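Proteolytically activated form of PPO4 Tyrosinase (PDB 4OUA) catalyses the copper-dependent o-hydroxylation of monophenols and the oxidation of the resulting o-diphenols to reactive o-quinones, the initial step of melanin synthesis. Local coordinates at residues L101-K106 with A123-Q128; F28-R33 with V149-Y154; K207-E211 with G255-G260; E230-H235 with H242-A248. All blocks are in the same frame, centred on the assembly; numbering follows the deposited sequence.

Contact 1: residues L101-K106 with A123-Q128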
loop_
_atom_site.group_PDB
_atom_site.type_symbol
_atom_site.label_atom_id
_atom_site.label_comp_id
_atom_site.label_asym_id
_atom_site.label_seq_id
_atom_site.Cartn_x
_atom_site.Cartn_y
_atom_site.Cartn_z
ATOM N N LEU A 101 -10.401 2.532 6.012
ATOM C CA LEU A 101 -9.867 1.886 7.204
ATOM C C LEU A 101 -10.042 2.759 8.443
ATOM O O LEU A 101 -10.254 2.250 9.544
ATOM C CB LEU A 101 -8.391 1.541 7.010
ATOM C CG LEU A 101 -7.773 0.665 8.101
ATOM C CD1 LEU A 101 -8.548 -0.636 8.240
ATOM C CD2 LEU A 101 -6.315 0.387 7.791
ATOM N N GLN A 102 -9.950 4.074 8.263
ATOM C CA GLN A 102 -10.170 5.004 9.363
ATOM C C GLN A 102 -11.641 5.026 9.758
ATOM O O GLN A 102 -11.976 5.051 10.944
ATOM C CB GLN A 102 -9.714 6.416 8.993
ATOM C CG GLN A 102 -9.834 7.410 10.143
ATOM C CD GLN A 102 -9.800 8.855 9.687
ATOM O OE1 GLN A 102 -10.365 9.205 8.651
ATOM N NE2 GLN A 102 -9.136 9.704 10.462
ATOM N N GLU A 103 -12.512 5.021 8.753
ATOM C CA GLU A 103 -13.952 5.072 8.972
ATOM C C GLU A 103 -14.400 3.936 9.883
ATOM O O GLU A 103 -15.257 4.117 10.745
ATOM C CB GLU A 103 -14.699 5.011 7.639
ATOM C CG GLU A 103 -16.180 5.349 7.736
ATOM C CD GLU A 103 -16.843 5.458 6.374
ATOM O OE1 GLU A 103 -17.667 6.379 6.186
ATOM O OE2 GLU A 103 -16.543 4.625 5.491
ATOM N N ALA A 104 -13.805 2.764 9.689
ATOM C CA ALA A 104 -14.080 1.623 10.548
ATOM C C ALA A 104 -13.511 1.865 11.942
ATOM O O ALA A 104 -14.091 1.443 12.943
ATOM C CB ALA A 104 -13.500 0.351 9.946
ATOM N N ALA A 105 -12.375 2.555 11.996
ATOM C CA ALA A 105 -11.697 2.828 13.258
ATOM C C ALA A 105 -12.470 3.835 14.102
ATOM O O ALA A 105 -12.326 3.873 15.323
ATOM C CB ALA A 105 -10.284 3.327 13.001
ATOM N N LYS A 106 -13.290 4.652 13.447
ATOM C CA LYS A 106 -14.133 5.609 14.155
ATOM C C LYS A 106 -15.235 4.890 14.922
ATOM O O LYS A 106 -15.492 5.192 16.088
ATOM C CB LYS A 106 -14.742 6.619 13.181
ATOM C CG LYS A 106 -13.762 7.650 12.657
ATOM C CD LYS A 106 -14.437 8.603 11.689
ATOM C CE LYS A 106 -13.486 9.698 11.234
ATOM N NZ LYS A 106 -14.125 10.605 10.242
ATOM N N ALA A 123 -8.290 7.703 16.451
ATOM C CA ALA A 123 -8.875 7.299 15.179
ATOM C C ALA A 123 -8.733 8.420 14.160
ATOM O O ALA A 123 -8.505 8.176 12.975
ATOM C CB ALA A 123 -10.336 6.920 15.360
ATOM N N GLU A 124 -8.866 9.654 14.637
ATOM C CA GLU A 124 -8.717 10.832 13.792
ATOM C C GLU A 124 -7.288 10.970 13.275
ATOM O O GLU A 124 -7.067 11.429 12.155
ATOM C CB GLU A 124 -9.119 12.091 14.559
ATOM C CG GLU A 124 -10.603 12.179 14.865
ATOM C CD GLU A 124 -11.437 12.424 13.624
ATOM O OE1 GLU A 124 -10.925 13.065 12.681
ATOM O OE2 GLU A 124 -12.604 11.974 13.591
ATOM N N ASP A 125 -6.322 10.569 14.096
ATOM C CA ASP A 125 -4.913 10.660 13.728
ATOM C C ASP A 125 -4.434 9.399 13.017
ATOM O O ASP A 125 -3.321 9.363 12.493
ATOM C CB ASP A 125 -4.045 10.909 14.964
ATOM C CG ASP A 125 -4.404 12.191 15.683
ATOM O OD1 ASP A 125 -5.013 13.081 15.051
ATOM O OD2 ASP A 125 -4.074 12.312 16.883
ATOM N N LEU A 126 -5.274 8.370 13.005
ATOM C CA LEU A 126 -4.890 7.081 12.442
ATOM C C LEU A 126 -4.586 7.168 10.948
ATOM O O LEU A 126 -5.388 7.676 10.166
ATOM C CB LEU A 126 -5.984 6.041 12.685
ATOM C CG LEU A 126 -5.656 4.636 12.176
ATOM C CD1 LEU A 126 -4.366 4.132 12.803
ATOM C CD2 LEU A 126 -6.801 3.680 12.453
ATOM N N ARG A 127 -3.417 6.663 10.569
ATOM C CA ARG A 127 -2.993 6.630 9.175
ATOM C C ARG A 127 -2.322 5.296 8.871
ATOM O O ARG A 127 -1.892 4.592 9.783
ATOM C CB ARG A 127 -2.036 7.786 8.869
ATOM C CG ARG A 127 -2.614 9.173 9.097
ATOM C CD ARG A 127 -3.704 9.496 8.091
ATOM N NE ARG A 127 -4.121 10.893 8.175
ATOM C CZ ARG A 127 -5.018 11.354 9.041
ATOM N NH1 ARG A 127 -5.593 10.528 9.904
ATOM N NH2 ARG A 127 -5.339 12.640 9.048
ATOM N N GLN A 128 -2.226 4.951 7.593
ATOM C CA GLN A 128 -1.615 3.687 7.196
ATOM C C GLN A 128 -0.103 3.698 7.411
ATOM O O GLN A 128 0.620 4.437 6.742
ATOM C CB GLN A 128 -1.934 3.373 5.733
ATOM C CG GLN A 128 -1.275 2.100 5.216
ATOM C CD GLN A 128 -1.677 0.865 6.004
ATOM O OE1 GLN A 128 -0.827 0.079 6.423
ATOM N NE2 GLN A 128 -2.977 0.687 6.204
#

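Contact 2: residues F28-R33 with V149-Y154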
loop_
_atom_site.group_PDB
_atom_site.type_symbol
_atom_site.label_atom_id
_atom_site.label_comp_id
_atom_site.label_asym_id
_atom_site.label_seq_id
_atom_site.Cartn_x
_atom_site.Cartn_y
_atom_site.Cartn_z
ATOM N N PHE A 28 -2.319 0.864 17.419
ATOM C CA PHE A 28 -2.235 -0.563 17.130
ATOM C C PHE A 28 -3.562 -1.261 17.402
ATOM O O PHE A 28 -4.007 -2.088 16.608
ATOM C CB PHE A 28 -1.117 -1.212 17.948
ATOM C CG PHE A 28 -0.857 -2.646 17.586
ATOM C CD1 PHE A 28 -0.313 -2.974 16.355
ATOM C CD2 PHE A 28 -1.147 -3.664 18.478
ATOM C CE1 PHE A 28 -0.072 -4.294 16.017
ATOM C CE2 PHE A 28 -0.908 -4.984 18.148
ATOM C CZ PHE A 28 -0.368 -5.300 16.915
ATOM N N THR A 29 -4.189 -0.922 18.525
ATOM C CA THR A 29 -5.490 -1.479 18.879
ATOM C C THR A 29 -6.549 -1.122 17.842
ATOM O O THR A 29 -7.338 -1.973 17.429
ATOM C CB THR A 29 -5.965 -0.983 20.256
ATOM O OG1 THR A 29 -5.145 -1.554 21.284
ATOM C CG2 THR A 29 -7.412 -1.382 20.492
ATOM N N LEU A 30 -6.564 0.141 17.429
ATOM C CA LEU A 30 -7.543 0.613 16.457
ATOM C C LEU A 30 -7.331 -0.043 15.101
ATOM O O LEU A 30 -8.288 -0.314 14.376
ATOM C CB LEU A 30 -7.478 2.136 16.320
ATOM C CG LEU A 30 -8.074 2.951 17.470
ATOM C CD1 LEU A 30 -7.967 4.443 17.187
ATOM C CD2 LEU A 30 -9.522 2.550 17.712
ATOM N N TYR A 31 -6.073 -0.303 14.767
ATOM C CA TYR A 31 -5.729 -0.907 13.486
ATOM C C TYR A 31 -6.150 -2.375 13.442
ATOM O O TYR A 31 -6.695 -2.843 12.444
ATOM C CB TYR A 31 -4.229 -0.769 13.215
ATOM C CG TYR A 31 -3.832 -1.107 11.797
ATOM C CD1 TYR A 31 -4.004 -0.186 10.771
ATOM C CD2 TYR A 31 -3.287 -2.345 11.482
ATOM C CE1 TYR A 31 -3.644 -0.488 9.471
ATOM C CE2 TYR A 31 -2.925 -2.657 10.184
ATOM C CZ TYR A 31 -3.105 -1.723 9.183
ATOM O OH TYR A 31 -2.749 -2.026 7.888
ATOM N N ILE A 32 -5.896 -3.095 14.531
ATOM C CA ILE A 32 -6.262 -4.504 14.625
ATOM C C ILE A 32 -7.777 -4.687 14.631
ATOM O O ILE A 32 -8.300 -5.645 14.059
ATOM C CB ILE A 32 -5.674 -5.157 15.889
ATOM C CG1 ILE A 32 -4.149 -5.033 15.899
ATOM C CG2 ILE A 32 -6.097 -6.615 15.981
ATOM C CD1 ILE A 32 -3.469 -5.725 14.739
ATOM N N ARG A 33 -8.478 -3.767 15.283
ATOM C CA ARG A 33 -9.933 -3.814 15.332
ATOM C C ARG A 33 -10.549 -3.453 13.984
ATOM O O ARG A 33 -11.421 -4.160 13.481
ATOM C CB ARG A 33 -10.468 -2.876 16.416
ATOM C CG ARG A 33 -10.151 -3.313 17.837
ATOM C CD ARG A 33 -10.736 -4.684 18.140
ATOM N NE ARG A 33 -10.811 -4.942 19.576
ATOM C CZ ARG A 33 -11.214 -6.092 20.111
ATOM N NH1 ARG A 33 -11.575 -7.101 19.330
ATOM N NH2 ARG A 33 -11.251 -6.234 21.429
ATOM N N VAL A 149 -2.064 -11.142 19.005
ATOM C CA VAL A 149 -1.440 -9.860 19.317
ATOM C C VAL A 149 -2.125 -9.162 20.487
ATOM O O VAL A 149 -3.336 -9.275 20.667
ATOM C CB VAL A 149 -1.452 -8.914 18.098
ATOM C CG1 VAL A 149 -0.543 -9.447 16.996
ATOM C CG2 VAL A 149 -2.873 -8.718 17.587
ATOM N N LYS A 150 -1.337 -8.437 21.274
ATOM C CA LYS A 150 -1.852 -7.718 22.434
ATOM C C LYS A 150 -2.446 -6.365 22.055
ATOM O O LYS A 150 -1.777 -5.525 21.451
ATOM C CB LYS A 150 -0.747 -7.514 23.473
ATOM C CG LYS A 150 -0.176 -8.792 24.061
ATOM C CD LYS A 150 0.918 -8.470 25.068
ATOM C CE LYS A 150 1.528 -9.729 25.662
ATOM N NZ LYS A 150 2.636 -9.406 26.603
ATOM N N ILE A 151 -3.707 -6.155 22.420
ATOM C CA ILE A 151 -4.344 -4.859 22.241
ATOM C C ILE A 151 -5.060 -4.453 23.521
ATOM O O ILE A 151 -5.096 -5.210 24.491
ATOM C CB ILE A 151 -5.347 -4.866 21.071
ATOM C CG1 ILE A 151 -6.487 -5.843 21.348
ATOM C CG2 ILE A 151 -4.646 -5.214 19.769
ATOM C CD1 ILE A 151 -7.539 -5.872 20.261
ATOM N N THR A 152 -5.618 -3.247 23.526
ATOM C CA THR A 152 -6.388 -2.775 24.666
ATOM C C THR A 152 -7.871 -3.029 24.428
ATOM O O THR A 152 -8.414 -2.661 23.383
ATOM C CB THR A 152 -6.155 -1.277 24.932
ATOM O OG1 THR A 152 -4.797 -1.071 25.342
ATOM C CG2 THR A 152 -7.087 -0.777 26.022
ATOM N N ASN A 153 -8.522 -3.668 25.394
ATOM C CA ASN A 153 -9.937 -3.981 25.270
ATOM C C ASN A 153 -10.802 -2.739 25.462
ATOM O O ASN A 153 -10.315 -1.698 25.905
ATOM C CB ASN A 153 -10.335 -5.063 26.269
ATOM C CG ASN A 153 -11.415 -5.973 25.732
ATOM O OD1 ASN A 153 -12.084 -5.649 24.751
ATOM N ND2 ASN A 153 -11.592 -7.124 26.372
ATOM N N TYR A 154 -12.086 -2.856 25.135
ATOM C CA TYR A 154 -12.990 -1.710 25.165
ATOM C C TYR A 154 -13.244 -1.194 26.581
ATOM O O TYR A 154 -13.877 -0.155 26.764
ATOM C CB TYR A 154 -14.317 -2.066 24.497
ATOM C CG TYR A 154 -14.179 -2.481 23.050
ATOM C CD1 TYR A 154 -13.933 -1.540 22.058
ATOM C CD2 TYR A 154 -14.301 -3.812 22.674
ATOM C CE1 TYR A 154 -13.806 -1.914 20.732
ATOM C CE2 TYR A 154 -14.177 -4.195 21.351
ATOM C CZ TYR A 154 -13.930 -3.242 20.384
ATOM O OH TYR A 154 -13.805 -3.617 19.065
#

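Contact 3: residues K207-E211 with G255-G260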
loop_
_atom_site.group_PDB
_atom_site.type_symbol
_atom_site.label_atom_id
_atom_site.label_comp_id
_atom_site.label_asym_id
_atom_site.label_seq_id
_atom_site.Cartn_x
_atom_site.Cartn_y
_atom_site.Cartn_z
ATOM N N LYS A 207 14.737 -15.651 4.279
ATOM C CA LYS A 207 14.896 -15.034 2.968
ATOM C C LYS A 207 15.100 -13.526 3.085
ATOM O O LYS A 207 15.985 -12.957 2.447
ATOM C CB LYS A 207 13.678 -15.330 2.089
ATOM C CG LYS A 207 13.815 -14.846 0.658
ATOM C CD LYS A 207 12.469 -14.830 -0.050
ATOM C CE LYS A 207 11.805 -16.195 -0.024
ATOM N NZ LYS A 207 10.484 -16.178 -0.711
ATOM N N LEU A 208 14.272 -12.889 3.907
ATOM C CA LEU A 208 14.343 -11.447 4.112
ATOM C C LEU A 208 15.676 -11.034 4.723
ATOM O O LEU A 208 16.277 -10.040 4.310
ATOM C CB LEU A 208 13.192 -10.978 5.003
ATOM C CG LEU A 208 11.887 -10.603 4.297
ATOM C CD1 LEU A 208 11.610 -11.525 3.118
ATOM C CD2 LEU A 208 10.724 -10.603 5.279
ATOM N N ASP A 209 16.134 -11.803 5.704
ATOM C CA ASP A 209 17.380 -11.502 6.395
ATOM C C ASP A 209 18.558 -11.473 5.422
ATOM O O ASP A 209 19.448 -10.629 5.534
ATOM C CB ASP A 209 17.631 -12.523 7.506
ATOM C CG ASP A 209 18.681 -12.061 8.493
ATOM O OD1 ASP A 209 18.792 -10.837 8.711
ATOM O OD2 ASP A 209 19.394 -12.920 9.054
ATOM N N LEU A 210 18.550 -12.388 4.458
ATOM C CA LEU A 210 19.623 -12.481 3.469
ATOM C C LEU A 210 19.514 -11.398 2.399
ATOM O O LEU A 210 20.525 -10.876 1.929
ATOM C CB LEU A 210 19.623 -13.862 2.808
ATOM C CG LEU A 210 20.096 -15.033 3.667
ATOM C CD1 LEU A 210 20.061 -16.326 2.868
ATOM C CD2 LEU A 210 21.493 -14.768 4.206
ATOM N N GLU A 211 18.286 -11.062 2.014
ATOM C CA GLU A 211 18.056 -10.077 0.962
ATOM C C GLU A 211 18.111 -8.643 1.490
ATOM O O GLU A 211 18.013 -7.688 0.720
ATOM C CB GLU A 211 16.709 -10.329 0.280
ATOM C CG GLU A 211 16.635 -11.633 -0.502
ATOM C CD GLU A 211 17.510 -11.628 -1.745
ATOM O OE1 GLU A 211 18.068 -10.562 -2.085
ATOM O OE2 GLU A 211 17.640 -12.693 -2.384
ATOM N N GLY A 255 7.984 -10.414 -4.569
ATOM C CA GLY A 255 8.627 -11.695 -4.793
ATOM C C GLY A 255 9.083 -12.352 -3.505
ATOM O O GLY A 255 8.874 -13.547 -3.305
ATOM N N PHE A 256 9.708 -11.568 -2.633
ATOM C CA PHE A 256 10.214 -12.081 -1.363
ATOM C C PHE A 256 9.105 -12.703 -0.524
ATOM O O PHE A 256 9.290 -13.753 0.087
ATOM C CB PHE A 256 10.895 -10.966 -0.563
ATOM C CG PHE A 256 12.152 -10.441 -1.194
ATOM C CD1 PHE A 256 12.796 -11.152 -2.193
ATOM C CD2 PHE A 256 12.696 -9.234 -0.783
ATOM C CE1 PHE A 256 13.953 -10.668 -2.770
ATOM C CE2 PHE A 256 13.851 -8.747 -1.356
ATOM C CZ PHE A 256 14.480 -9.464 -2.351
ATOM N N VAL A 257 7.950 -12.048 -0.504
ATOM C CA VAL A 257 6.850 -12.454 0.362
ATOM C C VAL A 257 5.989 -13.554 -0.251
ATOM O O VAL A 257 5.599 -14.501 0.433
ATOM C CB VAL A 257 5.946 -11.255 0.708
ATOM C CG1 VAL A 257 4.736 -11.715 1.502
ATOM C CG2 VAL A 257 6.729 -10.203 1.475
ATOM N N GLY A 258 5.695 -13.427 -1.539
ATOM C CA GLY A 258 4.766 -14.330 -2.196
ATOM C C GLY A 258 5.388 -15.558 -2.833
ATOM O O GLY A 258 4.765 -16.618 -2.882
ATOM N N ARG A 259 6.618 -15.420 -3.317
ATOM C CA ARG A 259 7.264 -16.491 -4.069
ATOM C C ARG A 259 8.064 -17.439 -3.175
ATOM O O ARG A 259 9.138 -17.089 -2.687
ATOM C CB ARG A 259 8.176 -15.897 -5.146
ATOM C CG ARG A 259 8.721 -16.904 -6.148
ATOM C CD ARG A 259 7.606 -17.517 -6.980
ATOM N NE ARG A 259 8.124 -18.195 -8.165
ATOM C CZ ARG A 259 8.543 -19.457 -8.183
ATOM N NH1 ARG A 259 8.508 -20.187 -7.077
ATOM N NH2 ARG A 259 8.998 -19.987 -9.309
ATOM N N GLY A 260 7.529 -18.638 -2.965
ATOM C CA GLY A 260 8.245 -19.684 -2.258
ATOM C C GLY A 260 8.646 -20.783 -3.224
ATOM O O GLY A 260 9.313 -20.524 -4.225
#

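Contact 4: residues E230-H235 with H242-A248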
loop_
_atom_site.group_PDB
_atom_site.type_symbol
_atom_site.label_atom_id
_atom_site.label_comp_id
_atom_site.label_asym_id
_atom_site.label_seq_id
_atom_site.Cartn_x
_atom_site.Cartn_y
_atom_site.Cartn_z
ATOM N N GLU A 230 10.301 8.743 -16.700
ATOM C CA GLU A 230 10.107 7.461 -17.369
ATOM C C GLU A 230 10.911 6.348 -16.708
ATOM O O GLU A 230 10.398 5.253 -16.486
ATOM C CB GLU A 230 10.480 7.567 -18.849
ATOM C CG GLU A 230 9.303 7.384 -19.795
ATOM C CD GLU A 230 8.678 6.003 -19.689
ATOM O OE1 GLU A 230 9.372 5.065 -19.243
ATOM O OE2 GLU A 230 7.491 5.857 -20.053
ATOM N N ALA A 231 12.171 6.632 -16.393
ATOM C CA ALA A 231 13.047 5.636 -15.788
ATOM C C ALA A 231 12.719 5.418 -14.312
ATOM O O ALA A 231 13.157 4.438 -13.709
ATOM C CB ALA A 231 14.501 6.047 -15.951
ATOM N N PHE A 232 11.945 6.333 -13.737
ATOM C CA PHE A 232 11.608 6.268 -12.318
ATOM C C PHE A 232 10.221 5.681 -12.065
ATOM O O PHE A 232 10.008 4.979 -11.076
ATOM C CB PHE A 232 11.697 7.664 -11.695
ATOM C CG PHE A 232 11.055 7.767 -10.339
ATOM C CD1 PHE A 232 11.729 7.349 -9.204
ATOM C CD2 PHE A 232 9.777 8.285 -10.201
ATOM C CE1 PHE A 232 11.143 7.446 -7.957
ATOM C CE2 PHE A 232 9.185 8.382 -8.957
ATOM C CZ PHE A 232 9.869 7.962 -7.833
ATOM N N SER A 233 9.288 5.927 -12.964
ATOM C CA SER A 233 7.916 5.516 -12.773
ATOM C C SER A 233 7.655 4.049 -12.876
ATOM O O SER A 233 7.064 3.477 -11.999
ATOM C CB SER A 233 7.057 6.203 -13.779
ATOM O OG SER A 233 7.852 6.523 -14.858
ATOM N N ASN A 234 8.050 3.451 -13.977
ATOM C CA ASN A 234 7.759 2.066 -14.196
ATOM C C ASN A 234 8.960 1.276 -14.556
ATOM O O ASN A 234 10.010 1.799 -14.716
ATOM C CB ASN A 234 6.752 1.935 -15.288
ATOM C CG ASN A 234 7.208 2.554 -16.552
ATOM O OD1 ASN A 234 7.363 1.899 -17.536
ATOM N ND2 ASN A 234 7.405 3.818 -16.529
ATOM N N HIS A 235 8.764 -0.014 -14.698
ATOM C CA HIS A 235 9.828 -0.930 -14.989
ATOM C C HIS A 235 9.846 -1.425 -16.412
ATOM O O HIS A 235 10.879 -1.817 -16.883
ATOM C CB HIS A 235 9.750 -2.117 -14.051
ATOM C CG HIS A 235 8.485 -2.890 -14.159
ATOM N ND1 HIS A 235 7.968 -3.618 -13.123
ATOM C CD2 HIS A 235 7.629 -3.047 -15.186
ATOM C CE1 HIS A 235 6.851 -4.194 -13.510
ATOM N NE2 HIS A 235 6.621 -3.860 -14.756
ATOM N N HIS A 242 15.113 0.704 -16.989
ATOM C CA HIS A 242 14.061 0.901 -15.998
ATOM C C HIS A 242 14.325 0.089 -14.732
ATOM O O HIS A 242 13.469 0.003 -13.852
ATOM C CB HIS A 242 12.695 0.520 -16.577
ATOM C CG HIS A 242 12.256 1.378 -17.723
ATOM N ND1 HIS A 242 12.808 1.281 -18.982
ATOM C CD2 HIS A 242 11.310 2.344 -17.802
ATOM C CE1 HIS A 242 12.225 2.151 -19.786
ATOM N NE2 HIS A 242 11.312 2.810 -19.094
ATOM N N ALA A 243 15.513 -0.501 -14.646
ATOM C CA ALA A 243 15.863 -1.370 -13.526
ATOM C C ALA A 243 15.971 -0.604 -12.212
ATOM O O ALA A 243 15.928 -1.195 -11.133
ATOM C CB ALA A 243 17.166 -2.097 -13.815
ATOM N N ASN A 244 16.110 0.714 -12.307
ATOM C CA ASN A 244 16.266 1.555 -11.128
ATOM C C ASN A 244 14.997 2.354 -10.835
ATOM O O ASN A 244 15.042 3.394 -10.179
ATOM C CB ASN A 244 17.455 2.500 -11.311
ATOM C CG ASN A 244 17.963 3.064 -10.000
ATOM O OD1 ASN A 244 17.941 2.389 -8.970
ATOM N ND2 ASN A 244 18.419 4.310 -10.030
ATOM N N SER A 245 13.866 1.860 -11.326
ATOM C CA SER A 245 12.597 2.561 -11.169
ATOM C C SER A 245 11.971 2.304 -9.805
ATOM O O SER A 245 12.334 1.354 -9.112
ATOM C CB SER A 245 11.619 2.151 -12.271
ATOM O OG SER A 245 11.291 0.777 -12.174
ATOM N N LEU A 246 11.028 3.163 -9.430
ATOM C CA LEU A 246 10.283 3.005 -8.188
ATOM C C LEU A 246 9.567 1.660 -8.164
ATOM O O LEU A 246 9.400 1.055 -7.106
ATOM C CB LEU A 246 9.273 4.143 -8.019
ATOM C CG LEU A 246 8.390 4.150 -6.766
ATOM C CD1 LEU A 246 9.172 4.610 -5.542
ATOM C CD2 LEU A 246 7.158 5.017 -6.976
ATOM N N GLU A 247 9.156 1.194 -9.339
ATOM C CA GLU A 247 8.386 -0.040 -9.449
ATOM C C GLU A 247 9.279 -1.274 -9.447
ATOM O O GLU A 247 8.937 -2.296 -8.850
ATOM C CB GLU A 247 7.527 -0.024 -10.714
ATOM C CG GLU A 247 6.619 -1.232 -10.858
ATOM C CD GLU A 247 5.813 -1.212 -12.143
ATOM O OE1 GLU A 247 6.172 -0.449 -13.064
ATOM O OE2 GLU A 247 4.817 -1.962 -12.232
ATOM N N ALA A 248 10.421 -1.175 -10.123
ATOM C CA ALA A 248 11.370 -2.281 -10.198
ATOM C C ALA A 248 11.825 -2.702 -8.805
ATOM O O ALA A 248 11.808 -3.886 -8.466
ATOM C CB ALA A 248 12.563 -1.894 -11.055
#

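Contact 1: residues L101-K106 with A123-Q128
Ala-105 meets Ala-123 and Leu-126 in the close, buried part of this contact. The methyl CB of Ala-105 touches Leu-126 CD2 at 3.5 Å and lies 4.3 Å from Ala-123 CB. Two alanines suit the place because their small side chains let the backbones come together, Ala-123 CB lying 3.6 Å from Ala-105 O. Beside them Gln-102 supplies the polar link. With CG anti to the backbone N (chi1 -176°) and the chain extended, its amide reaches the end of helix 116-125, where NE2 donates to Ala-123 O at 3.0 Å, with that oxygen lying close to the amide plane. The other end of the amide, OE1, accepts from Thr-9 N, so the buried group is used on both sides. Arg-127 NH1 holds the helix end from within its own segment, binding Glu-124 O and Leu-126 O, while its NE goes to Asn-348 O. The outer side is looser: Lys-106 and Glu-124, both partly exposed, meet through Lys-106 CE, 3.4 Å from Glu-124 OE2. Helix 25-39 packs on Leu-101 through Tyr-31 and Ile-38, helix 277-295 touches Gln-128, and the loop with Pro-8 and Thr-9 lies over Gln-102 and Lys-106.

Contact 2: residues F28-R33 with V149-Y154
The guanidinium of Arg-33 lies between Tyr-154 and Ile-151. On one face Tyr-154 CE2 sits 3.4 Å above the plane, toward the rim, and the ring and guanidinium planes are only 14° apart; Ile-151 CD1 covers the opposite face at the same height. Asn-153 OD1 comes to the edge, 3.5 Å from Arg-33 NH2. Arginine suits the place because its flat, weakly hydrated faces accept apolar neighbours while its N-H groups point outward along the plane. The ring of Phe-28 is used differently: Lys-150 O reaches its edge in plane, 3.5 Å from Phe-28 CE2, Val-149 CB also lies near the edge, and Ile-32 CG1, from the next helical turn, rests over the ring centre. Ile-151 is the side chain of the strand most covered by the helix, its CG2 3.9 Å from Ile-32 CG1. Its CG1 stands between backbone N and carbonyl carbon (chi1 63°), which carries CD1 toward Arg-33. Thr-29 adds the polar tie, its OG1 taking an almost straight bond (175°) from Thr-152 N at 2.8 Å and also bonding to Glu-25 O within its helix. The axes of 28-33 and 149-152 approach to 7.5 Å and cross steeply. Strand 148-152 pairs antiparallel with 158-162, whose Ile-159 touches Arg-33, while Trp-119 of helix 116-125 and Ile-108 of helix 86-109 pack beside helix 25-39.

Contact 3: residues K207-E211 with G255-G260
Lys-207 crosses to the end of helix 246-258 and places its ammonium between two backbone carbonyls. NZ donates to Phe-256 O at 2.8 Å and to Arg-259 O at 2.6 Å, and Asn-192 OD1 is its third partner, enough to use all three N-H groups of a charged lysine. The chain runs out from a CG anti to the backbone N (chi1 -174°); CD passes 3.4 Å from Phe-256 O, and the bend at chi3 (-57°) turns CE and NZ toward the carbonyls. A lysine suits this spot: carbonyls gather where a helix stops, and a positive charge there would probably interact favourably with the helix dipole. Arg-259 is the residue that leaves the helical conformation. Helix 246-258 belongs to the helical core of the tyrosinase domain and carries the copper ligands His-250 and His-254, just before Gly-255. The ring of Phe-256 lies against helix 201-224. Glu-211 CG lies over one face of its ring in a CH-pi contact, 3.9 Å from the centroid, and the carboxylate is tilted 21° from the ring plane. Leu-208 CD1 packs on Phe-256 CB at 3.8 Å. The backbone oxygen of Glu-211 is bound by the hydroxyls of Ser-214 and Thr-215.

Contact 4: residues E230-H235 with H242-A248
Glu-247 stacks its carboxylate on one face of the His-235 imidazole, meeting residues 233-235 at every step. CB passes 3.8 Å from Ser-233 O. With CG anti to the backbone N (chi1 -176°) and the chain extended, CG comes beside His-235 ND1, and CD then sits 3.3 Å above the ring plane, toward its rim. Carboxylate and imidazole are nearly parallel, 7° apart. Glutamate suits this place: flat enough to stack, it still accepts from backbone N-H groups. At the tip OE1 accepts from His-235 N at 3.1 Å, a donor above the carboxylate plane, and also binds Ser-82 N; OE2 lies over the face, 3.3 Å from His-235 CE1. Bonds from ND1 to Asp-251 and NE2 to Ser-82 fix the ring's rotation.

Elsewhere the backbone ties the segments: Leu-246 N donates to Phe-232 O at 2.7 Å. Leu-246 CB packs over one face of the Phe-232 ring, which also stacks on Trp-292. Ser-245 is the N-cap of helix 246-258: its OG accepts from Ala-248 N and donates to His-242 O, which also takes the backbone bond from Ser-245 N in a type I turn; a small hydroxyl residue suits this double role. His-242 NE2 reaches Glu-230 OE1 at 3.0 Å in the ring plane, while its ND1 binds Asp-239.

Glu-247 comes within about 3 Å of the side chain of His-81 and 4 Å of that of His-250, ligands of the two coppers. The Glu-247/His-235 pair is consistent with a second shell beside the dicopper centre of a tyrosinase, where a ligand-bearing helix begins.

Overall arrangement
Contacts 1 and 2 form one buried region, with centres about 13 Å apart: Tyr-31 and Leu-30, on the helix of contact 2, touch contact 1, which is nested in the loop that contact 2 closes. Contacts 3 and 4 share helix 246-258, one at its end and the other at its start, and lie across the chain's centre from contact 1. Contact 3 is at the surface and relies on a lysine gripping carbonyls. Contact 4, partly buried, has a dense hydrogen-bonded network close to copper. Contact 1 mixes small apolar side chains with an amide link, and contact 2, away from the annotated sites, joins a helix to a strand mainly through apolar and flat groups.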